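Putative platelet activating factor (PDB 2HSJ) is of unknown function but belongs to the GDSL-like lipase/acylhydrolase family of SGNH hydrolases and probably cleaves ester bonds. Local coordinates at residues E34-F39 with A85-F90; I44-P49 with G64-Q69; L130-V135 with E151-W156. All blocks are in the same frame, centred on the assembly; numbering follows the deposited sequence.

Contact 1 (E34-F39 with A85-F90); sequences EPNILF and AVDKIF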
loop_
_atom_site.group_PDB
_atom_site.type_symbol
_atom_site.label_atom_id
_atom_site.label_comp_id
_atom_site.label_asym_id
_atom_site.label_seq_id
_atom_site.Cartn_x
_atom_site.Cartn_y
_atom_site.Cartn_z
ATOM N N GLU D 34 5.480 -2.212 2.030
ATOM C CA GLU D 34 6.208 -3.300 1.394
ATOM C C GLU D 34 6.980 -2.721 0.219
ATOM O O GLU D 34 6.371 -2.210 -0.733
ATOM C CB GLU D 34 5.208 -4.342 0.885
ATOM C CG GLU D 34 4.669 -5.229 2.009
ATOM C CD GLU D 34 5.664 -6.279 2.489
ATOM O OE1 GLU D 34 6.819 -6.306 2.014
ATOM O OE2 GLU D 34 5.284 -7.093 3.364
ATOM N N PRO D 35 8.323 -2.735 0.281
ATOM C CA PRO D 35 9.040 -2.199 -0.867
ATOM C C PRO D 35 8.834 -3.052 -2.106
ATOM O O PRO D 35 9.047 -4.251 -2.059
ATOM C CB PRO D 35 10.513 -2.228 -0.453
ATOM C CG PRO D 35 10.570 -2.923 0.856
ATOM C CD PRO D 35 9.212 -3.173 1.383
ATOM N N ASN D 36 8.414 -2.425 -3.191
ATOM C CA ASN D 36 8.409 -3.093 -4.481
ATOM C C ASN D 36 9.793 -2.984 -5.113
ATOM O O ASN D 36 10.281 -3.927 -5.754
ATOM C CB ASN D 36 7.318 -2.502 -5.374
ATOM C CG ASN D 36 7.285 -3.143 -6.749
ATOM O OD1 ASN D 36 7.821 -2.579 -7.715
ATOM N ND2 ASN D 36 6.686 -4.357 -6.848
ATOM N N ILE D 37 10.423 -1.819 -4.919
ATOM C CA ILE D 37 11.769 -1.559 -5.402
ATOM C C ILE D 37 12.552 -1.035 -4.194
ATOM O O ILE D 37 12.049 -0.164 -3.448
ATOM C CB ILE D 37 11.762 -0.461 -6.518
ATOM C CG1 ILE D 37 10.703 -0.770 -7.592
ATOM C CG2 ILE D 37 13.168 -0.184 -7.050
ATOM C CD1 ILE D 37 10.994 -1.864 -8.516
ATOM N N LEU D 38 13.749 -1.584 -3.976
ATOM C CA LEU D 38 14.694 -0.986 -3.039
ATOM C C LEU D 38 15.769 -0.270 -3.838
ATOM O O LEU D 38 16.386 -0.894 -4.722
ATOM C CB LEU D 38 15.352 -2.070 -2.181
ATOM C CG LEU D 38 14.453 -2.692 -1.108
ATOM C CD1 LEU D 38 15.002 -4.021 -0.638
ATOM C CD2 LEU D 38 14.302 -1.794 0.134
ATOM N N PHE D 39 16.008 1.016 -3.562
ATOM C CA PHE D 39 17.136 1.733 -4.172
ATOM C C PHE D 39 18.258 1.720 -3.151
ATOM O O PHE D 39 18.085 2.205 -2.034
ATOM C CB PHE D 39 16.762 3.186 -4.510
ATOM C CG PHE D 39 16.388 3.405 -5.957
ATOM C CD1 PHE D 39 15.219 2.864 -6.467
ATOM C CD2 PHE D 39 17.199 4.162 -6.795
ATOM C CE1 PHE D 39 14.852 3.069 -7.797
ATOM C CE2 PHE D 39 16.846 4.352 -8.135
ATOM C CZ PHE D 39 15.679 3.809 -8.625
ATOM N N ALA D 85 8.067 -8.887 -0.693
ATOM C CA ALA D 85 7.709 -8.907 -2.123
ATOM C C ALA D 85 8.561 -7.924 -2.928
ATOM O O ALA D 85 8.062 -7.050 -3.652
ATOM C CB ALA D 85 6.238 -8.581 -2.282
ATOM N N VAL D 86 9.868 -8.028 -2.737
ATOM C CA VAL D 86 10.775 -7.117 -3.435
ATOM C C VAL D 86 10.946 -7.591 -4.878
ATOM O O VAL D 86 11.496 -8.661 -5.131
ATOM C CB VAL D 86 12.155 -7.055 -2.756
ATOM C CG1 VAL D 86 13.022 -6.009 -3.483
ATOM C CG2 VAL D 86 11.988 -6.714 -1.263
ATOM N N ASP D 87 10.446 -6.806 -5.816
ATOM C CA ASP D 87 10.593 -7.154 -7.230
ATOM C C ASP D 87 12.001 -6.856 -7.741
ATOM O O ASP D 87 12.578 -7.656 -8.494
ATOM C CB ASP D 87 9.559 -6.380 -8.069
ATOM C CG ASP D 87 8.195 -7.049 -8.083
ATOM O OD1 ASP D 87 8.008 -8.089 -7.381
ATOM O OD2 ASP D 87 7.307 -6.553 -8.825
ATOM N N LYS D 88 12.541 -5.695 -7.364
ATOM C CA LYS D 88 13.794 -5.236 -7.926
ATOM C C LYS D 88 14.562 -4.463 -6.892
ATOM O O LYS D 88 13.985 -3.777 -6.031
ATOM C CB LYS D 88 13.565 -4.304 -9.137
ATOM C CG LYS D 88 12.790 -4.941 -10.280
ATOM C CD LYS D 88 12.584 -3.935 -11.381
ATOM C CE LYS D 88 11.877 -4.558 -12.564
ATOM N NZ LYS D 88 10.487 -4.880 -12.221
ATOM N N ILE D 89 15.877 -4.575 -7.003
ATOM C CA ILE D 89 16.826 -3.734 -6.281
ATOM C C ILE D 89 17.590 -2.938 -7.315
ATOM O O ILE D 89 18.154 -3.514 -8.235
ATOM C CB ILE D 89 17.828 -4.603 -5.483
ATOM C CG1 ILE D 89 17.107 -5.306 -4.332
ATOM C CG2 ILE D 89 19.019 -3.761 -4.964
ATOM C CD1 ILE D 89 17.856 -6.564 -3.809
ATOM N N PHE D 90 17.572 -1.614 -7.184
ATOM C CA PHE D 90 18.405 -0.749 -8.028
ATOM C C PHE D 90 19.646 -0.437 -7.232
ATOM O O PHE D 90 19.550 0.008 -6.086
ATOM C CB PHE D 90 17.678 0.543 -8.372
ATOM C CG PHE D 90 16.721 0.410 -9.512
ATOM C CD1 PHE D 90 15.727 -0.557 -9.526
ATOM C CD2 PHE D 90 16.852 1.253 -10.611
ATOM C CE1 PHE D 90 14.862 -0.657 -10.602
ATOM C CE2 PHE D 90 16.000 1.153 -11.691
ATOM C CZ PHE D 90 15.002 0.197 -11.693
HETATM O O HOH W 1 8.547 -6.152 -0.165
HETATM O O HOH W 2 5.845 -5.898 -4.576
HETATM O O HOH W 3 8.575 -3.730 -9.983
#
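Asn36 and Asp87 meet through both backbone and side chain just before the two strands pair, Ile37 with Lys88. The carbonyl oxygen Asn36 O is held by two consecutive amides: Asp87 N at 2.9 Å, tilted from the carbonyl plane, and Lys88 N at 3.3 Å, within it. A weak bond of 3.0 Å runs from Asn36 ND2 to Asp87 OD2, the amide and carboxylate planes standing 68° apart. Although CB of Asn36 starts away from Asp87, a trans chi1 (179°) brings the amide back across. Further along, Leu38 N reaches Lys88 O at 3.0 Å and Phe90 N reaches Leu38 O at 2.8 Å. These bonds join two adjacent strands of the five-stranded parallel sheet at the heart of the alpha/beta/alpha SGNH hydrolase fold, 88-92 being its middle strand. On one face Ile37 lies alongside Lys88, CD1 against CB at 3.6 Å, while Ile37 CG2 meets Phe90 CD1 at 3.6 Å. In one of two deposited conformers of Phe39, Phe90 CB sits 3.6 Å from the ring centroid of Phe39, a CH-pi contact over the face; the two rings are 16° from parallel but slid apart, and barely overlap. Ahead of both strands, one water bridges Glu34 OE1, which also accepts from Gly84 N, and Pro35 O to Ala85 N, and another links Asn36 ND2 with Ala85 O. Farther out, Asn36 OD1 accepts from Lys58, whereas Asp87 OD1 forms a salt bridge with Lys58 of the second subunit. Lys88 NZ pairs with the terminal carboxylate of Tyr214.

Contact 2 (I44-P49 with G64-Q69); sequences IVEYYP and GIRGYQ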
loop_
_atom_site.group_PDB
_atom_site.type_symbol
_atom_site.label_atom_id
_atom_site.label_comp_id
_atom_site.label_asym_id
_atom_site.label_seq_id
_atom_site.Cartn_x
_atom_site.Cartn_y
_atom_site.Cartn_z
ATOM N N ILE D 44 24.202 9.689 -4.117
ATOM C CA ILE D 44 23.256 9.974 -5.189
ATOM C C ILE D 44 21.916 9.289 -4.904
ATOM O O ILE D 44 20.860 9.828 -5.206
ATOM C CB ILE D 44 23.816 9.549 -6.567
ATOM C CG1 ILE D 44 25.205 10.135 -6.789
ATOM C CG2 ILE D 44 22.832 9.889 -7.705
ATOM C CD1 ILE D 44 25.223 11.572 -6.854
ATOM N N VAL D 45 21.964 8.085 -4.341
ATOM C CA VAL D 45 20.732 7.413 -3.893
ATOM C C VAL D 45 20.141 8.089 -2.657
ATOM O O VAL D 45 18.946 8.385 -2.638
ATOM C CB VAL D 45 20.996 5.917 -3.608
ATOM C CG1 VAL D 45 19.694 5.237 -3.167
ATOM C CG2 VAL D 45 21.590 5.245 -4.873
ATOM N N GLU D 46 20.951 8.306 -1.615
ATOM C CA GLU D 46 20.392 8.891 -0.390
ATOM C C GLU D 46 19.611 10.178 -0.648
ATOM O O GLU D 46 18.531 10.426 -0.049
ATOM C CB GLU D 46 21.474 9.179 0.674
ATOM C CG GLU D 46 20.805 9.561 1.978
ATOM C CD GLU D 46 21.722 10.045 3.066
ATOM O OE1 GLU D 46 22.936 9.700 3.093
ATOM O OE2 GLU D 46 21.201 10.806 3.935
ATOM N N TYR D 47 20.152 10.995 -1.552
ATOM C CA TYR D 47 19.584 12.326 -1.808
ATOM C C TYR D 47 18.556 12.350 -2.937
ATOM O O TYR D 47 17.995 13.430 -3.278
ATOM C CB TYR D 47 20.685 13.354 -2.132
ATOM C CG TYR D 47 21.854 13.405 -1.176
ATOM C CD1 TYR D 47 21.696 13.126 0.182
ATOM C CD2 TYR D 47 23.117 13.796 -1.640
ATOM C CE1 TYR D 47 22.818 13.203 1.081
ATOM C CE2 TYR D 47 24.203 13.869 -0.779
ATOM C CZ TYR D 47 24.044 13.568 0.566
ATOM O OH TYR D 47 25.161 13.649 1.385
ATOM N N TYR D 48 18.252 11.190 -3.496
ATOM C CA TYR D 48 17.347 11.088 -4.635
ATOM C C TYR D 48 15.915 11.337 -4.192
ATOM O O TYR D 48 15.400 10.609 -3.312
ATOM C CB TYR D 48 17.459 9.664 -5.163
ATOM C CG TYR D 48 17.019 9.428 -6.618
ATOM C CD1 TYR D 48 17.761 8.576 -7.426
ATOM C CD2 TYR D 48 15.898 10.056 -7.178
ATOM C CE1 TYR D 48 17.401 8.309 -8.723
ATOM C CE2 TYR D 48 15.491 9.788 -8.526
ATOM C CZ TYR D 48 16.301 8.936 -9.297
ATOM O OH TYR D 48 15.948 8.650 -10.613
ATOM N N PRO D 49 15.240 12.340 -4.794
ATOM C CA PRO D 49 13.813 12.569 -4.467
ATOM C C PRO D 49 12.944 11.597 -5.196
ATOM O O PRO D 49 12.249 11.911 -6.157
ATOM C CB PRO D 49 13.547 14.011 -4.934
ATOM C CG PRO D 49 14.551 14.227 -6.048
ATOM C CD PRO D 49 15.770 13.340 -5.750
ATOM N N GLY D 64 19.807 4.349 0.518
ATOM C CA GLY D 64 21.125 4.910 0.172
ATOM C C GLY D 64 21.805 5.544 1.377
ATOM O O GLY D 64 21.147 5.955 2.349
ATOM N N ILE D 65 23.132 5.634 1.313
ATOM C CA ILE D 65 23.918 6.263 2.375
ATOM C C ILE D 65 25.061 7.068 1.775
ATOM O O ILE D 65 25.867 6.544 0.980
ATOM C CB ILE D 65 24.500 5.231 3.374
ATOM C CG1 ILE D 65 23.376 4.400 3.987
ATOM C CG2 ILE D 65 25.355 5.939 4.449
ATOM C CD1 ILE D 65 23.760 3.512 5.160
ATOM N N ARG D 66 25.147 8.335 2.170
ATOM C CA ARG D 66 26.212 9.209 1.685
ATOM C C ARG D 66 27.584 8.595 1.912
ATOM O O ARG D 66 27.829 7.908 2.906
ATOM C CB ARG D 66 26.145 10.556 2.396
ATOM C CG ARG D 66 26.512 10.431 3.911
ATOM C CD ARG D 66 26.031 11.554 4.743
ATOM N NE ARG D 66 24.586 11.531 4.887
ATOM C CZ ARG D 66 23.943 12.349 5.700
ATOM N NH1 ARG D 66 24.642 13.202 6.451
ATOM N NH2 ARG D 66 22.628 12.312 5.774
ATOM N N GLY D 67 28.461 8.821 0.943
ATOM C CA GLY D 67 29.839 8.399 1.039
ATOM C C GLY D 67 30.068 6.898 0.901
ATOM O O GLY D 67 31.200 6.427 1.108
ATOM N N TYR D 68 29.034 6.132 0.531
ATOM C CA TYR D 68 29.174 4.665 0.577
ATOM C C TYR D 68 30.073 4.181 -0.550
ATOM O O TYR D 68 30.153 4.802 -1.605
ATOM C CB TYR D 68 27.824 3.997 0.401
ATOM C CG TYR D 68 27.400 3.052 1.513
ATOM C CD1 TYR D 68 27.794 3.252 2.848
ATOM C CD2 TYR D 68 26.521 1.988 1.231
ATOM C CE1 TYR D 68 27.323 2.386 3.869
ATOM C CE2 TYR D 68 26.051 1.155 2.228
ATOM C CZ TYR D 68 26.439 1.362 3.519
ATOM O OH TYR D 68 25.976 0.532 4.493
ATOM N N GLN D 69 30.737 3.079 -0.276
ATOM C CA GLN D 69 31.602 2.389 -1.222
ATOM C C GLN D 69 31.164 0.947 -1.219
ATOM O O GLN D 69 30.510 0.498 -0.287
ATOM C CB GLN D 69 33.054 2.438 -0.775
ATOM C CG GLN D 69 33.639 3.824 -0.724
ATOM C CD GLN D 69 35.002 3.824 -0.053
ATOM O OE1 GLN D 69 35.221 4.530 0.920
ATOM N NE2 GLN D 69 35.914 3.020 -0.566
#
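Glu46 sets its carboxylate edge to edge against the guanidinium of Arg66, the two planes only 21° apart. The grip is side-on and bidentate: Arg66 NE reaches Glu46 OE1 at 3.0 Å in a nearly straight bond (173°), and Arg66 NH2 reaches Glu46 OE2, through its syn lone pair, at 2.8 Å. OE1 also takes the backbone amide Arg66 N at 2.8 Å, so three N-H groups of one residue fix the rotation of the carboxylate. A bend at chi3 (70°) turns the arginine's guanidinium back toward the glutamate. Tyr47 OH packs on Arg66 CB at 3.4 Å. Gly64, lacking a side chain, lets its CA come within 4.1 Å of Glu46 CA, and Val45 CG1 rests 3.6 Å from Gly64 CA. Arg66 is second in a type II turn, Ile65 to Tyr68; Gly67, third, donates its N-H to Ser43 OG of the family's Gly-Asp-Ser motif. In SGNH relatives that serine is the nucleophile and this glycine commonly lends its N-H to the oxyanion hole, so the contact probably shapes the active-site edge. It ties helix 43-46 to the loop between strand 60-64 and helix 70-75, while helix 3-30 packs against Ile65 and Arg66.

Contact 3 (L130-V135 with E151-W156); sequences LSILPV and EKIQNW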
loop_
_atom_site.group_PDB
_atom_site.type_symbol
_atom_site.label_atom_id
_atom_site.label_comp_id
_atom_site.label_asym_id
_atom_site.label_seq_id
_atom_site.Cartn_x
_atom_site.Cartn_y
_atom_site.Cartn_z
ATOM N N LEU D 130 23.235 -0.120 -11.983
ATOM C CA LEU D 130 23.340 1.090 -12.778
ATOM C C LEU D 130 24.781 1.352 -13.157
ATOM O O LEU D 130 25.700 1.137 -12.365
ATOM C CB LEU D 130 22.789 2.306 -12.008
ATOM C CG LEU D 130 21.285 2.514 -12.189
ATOM C CD1 LEU D 130 20.418 1.330 -11.707
ATOM C CD2 LEU D 130 20.934 3.812 -11.454
ATOM N N SER D 131 24.977 1.903 -14.348
ATOM C CA SER D 131 26.270 2.487 -14.657
ATOM C C SER D 131 26.601 3.564 -13.619
ATOM O O SER D 131 25.735 4.361 -13.257
ATOM C CB SER D 131 26.195 3.118 -16.045
ATOM O OG SER D 131 25.215 4.129 -16.060
ATOM N N ILE D 132 27.856 3.624 -13.175
ATOM C CA ILE D 132 28.331 4.792 -12.434
ATOM C C ILE D 132 28.124 6.041 -13.298
ATOM O O ILE D 132 28.393 6.047 -14.497
ATOM C CB ILE D 132 29.820 4.617 -12.066
ATOM C CG1 ILE D 132 30.009 3.358 -11.206
ATOM C CG2 ILE D 132 30.387 5.889 -11.429
ATOM C CD1 ILE D 132 31.475 2.915 -11.039
ATOM N N LEU D 133 27.645 7.119 -12.677
ATOM C CA LEU D 133 27.293 8.303 -13.449
ATOM C C LEU D 133 28.535 9.112 -13.842
ATOM O O LEU D 133 29.570 9.019 -13.176
ATOM C CB LEU D 133 26.325 9.184 -12.659
ATOM C CG LEU D 133 25.125 8.495 -12.013
ATOM C CD1 LEU D 133 24.184 9.540 -11.413
ATOM C CD2 LEU D 133 24.403 7.676 -13.028
ATOM N N PRO D 134 28.438 9.938 -14.905
ATOM C CA PRO D 134 29.567 10.810 -15.294
ATOM C C PRO D 134 29.769 11.936 -14.279
ATOM O O PRO D 134 28.861 12.253 -13.487
ATOM C CB PRO D 134 29.137 11.404 -16.643
ATOM C CG PRO D 134 27.613 11.328 -16.596
ATOM C CD PRO D 134 27.242 10.140 -15.749
ATOM N N VAL D 135 30.957 12.521 -14.323
ATOM C CA VAL D 135 31.273 13.723 -13.594
ATOM C C VAL D 135 31.488 14.854 -14.587
ATOM O O VAL D 135 31.639 14.628 -15.798
ATOM C CB VAL D 135 32.528 13.531 -12.718
ATOM C CG1 VAL D 135 32.235 12.511 -11.642
ATOM C CG2 VAL D 135 33.759 13.132 -13.570
ATOM N N GLU D 151 36.914 8.794 -18.106
ATOM C CA GLU D 151 37.590 7.612 -18.679
ATOM C C GLU D 151 37.624 6.456 -17.671
ATOM O O GLU D 151 37.344 5.312 -18.040
ATOM C CB GLU D 151 38.992 7.942 -19.197
ATOM C CG GLU D 151 39.044 9.167 -20.124
ATOM C CD GLU D 151 39.360 10.460 -19.364
ATOM O OE1 GLU D 151 40.547 10.846 -19.407
ATOM O OE2 GLU D 151 38.462 11.079 -18.711
ATOM N N LYS D 152 37.931 6.751 -16.405
ATOM C CA LYS D 152 37.911 5.732 -15.344
ATOM C C LYS D 152 36.493 5.199 -15.172
ATOM O O LYS D 152 36.274 3.981 -15.118
ATOM C CB LYS D 152 38.350 6.292 -13.984
ATOM C CG LYS D 152 39.801 6.717 -13.858
ATOM C CD LYS D 152 39.988 7.556 -12.585
ATOM C CE LYS D 152 41.474 7.880 -12.320
ATOM N NZ LYS D 152 41.688 8.467 -10.946
ATOM N N ILE D 153 35.535 6.120 -15.081
ATOM C CA ILE D 153 34.125 5.731 -14.885
ATOM C C ILE D 153 33.656 4.814 -16.026
ATOM O O ILE D 153 33.046 3.780 -15.765
ATOM C CB ILE D 153 33.209 6.957 -14.716
ATOM C CG1 ILE D 153 33.486 7.597 -13.343
ATOM C CG2 ILE D 153 31.753 6.567 -14.817
ATOM C CD1 ILE D 153 33.059 9.033 -13.234
ATOM N N GLN D 154 33.953 5.187 -17.270
ATOM C CA GLN D 154 33.611 4.340 -18.424
ATOM C C GLN D 154 34.292 2.955 -18.375
ATOM O O GLN D 154 33.670 1.962 -18.717
ATOM C CB GLN D 154 33.922 5.069 -19.730
ATOM C CG GLN D 154 32.897 6.141 -20.028
ATOM C CD GLN D 154 33.191 6.922 -21.300
ATOM O OE1 GLN D 154 34.184 7.656 -21.384
ATOM N NE2 GLN D 154 32.313 6.790 -22.288
ATOM N N ASN D 155 35.547 2.893 -17.925
ATOM C CA ASN D 155 36.224 1.598 -17.751
ATOM C C ASN D 155 35.559 0.733 -16.674
ATOM O O ASN D 155 35.388 -0.482 -16.846
ATOM C CB ASN D 155 37.716 1.790 -17.460
ATOM C CG ASN D 155 38.470 2.294 -18.673
ATOM O OD1 ASN D 155 38.035 2.096 -19.809
ATOM N ND2 ASN D 155 39.609 2.942 -18.445
ATOM N N TRP D 156 35.162 1.354 -15.566
ATOM C CA TRP D 156 34.444 0.609 -14.546
ATOM C C TRP D 156 33.112 0.126 -15.075
ATOM O O TRP D 156 32.719 -1.005 -14.798
ATOM C CB TRP D 156 34.266 1.438 -13.281
ATOM C CG TRP D 156 35.546 1.477 -12.486
ATOM C CD1 TRP D 156 36.828 1.701 -12.970
ATOM C CD2 TRP D 156 35.682 1.283 -11.070
ATOM N NE1 TRP D 156 37.736 1.656 -11.928
ATOM C CE2 TRP D 156 37.064 1.421 -10.756
ATOM C CE3 TRP D 156 34.770 1.038 -10.029
ATOM C CZ2 TRP D 156 37.551 1.287 -9.449
ATOM C CZ3 TRP D 156 35.249 0.918 -8.727
ATOM C CH2 TRP D 156 36.634 1.054 -8.446
#
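Ile132 and Ile153 bring an extended piece of loop up to a helix, their CA atoms 6.4 Å apart. The loop leaves the carboxyl end of strand 126-130 in the parallel sheet of this alpha/beta/alpha SGNH hydrolase fold, and the helix is 150-164, so the contact fastens a strand-exit loop to one of the helices packed around the sheet. Its chemistry between the two segments is apolar. Ile153 lies along the loop, touching residues 132 to 135: its CG2 touches the CG2 of Ile132 at 3.7 Å and lies against the backbone oxygen Ile132 O at 3.4 Å. The other branch climbs along the chain, carrying Ile153 CD1 to within 3.5 Å of Leu133 O. From the loop, Ile132 sends its longer branch a helical turn onward; chi2 is trans (167°), which stretches CD1 away from the backbone to meet Trp156 CB at 3.9 Å, with Trp156 CE3 also close by. Phe176 of helix 176-179 and Ile98 of helix 95-99 also pack on Ile153. The loop is held by polar bonds as well, since Asn157, one residue beyond Trp156, accepts the amide of Ile132 at its OD1, and Asn150 ND2 donates to Val135 O. The CG1 methyl of Val135 meets Ile153 CD1 at 3.9 Å.

Overall arrangement
The three contacts show how one alpha/beta fold changes its adhesive with position. Contact 1 is buried and belongs to the sheet itself: backbone bonds join adjacent strands, with a polar fringe at the subunit boundary. Contact 3 is also buried but relies on methyl packing between a loop and a helix. Contact 2, partly buried, is the one built around a salt bridge, between two segments that follow strand ends. They also touch one another: Phe39 of contact 1 packs on Val45 and Tyr48 of contact 2, Phe90 meets Leu130 of contact 3, and Ile44 meets Leu133. Contacts 1 and 3 lie on opposite sides of the chain's centre, about 24 Å apart between centres.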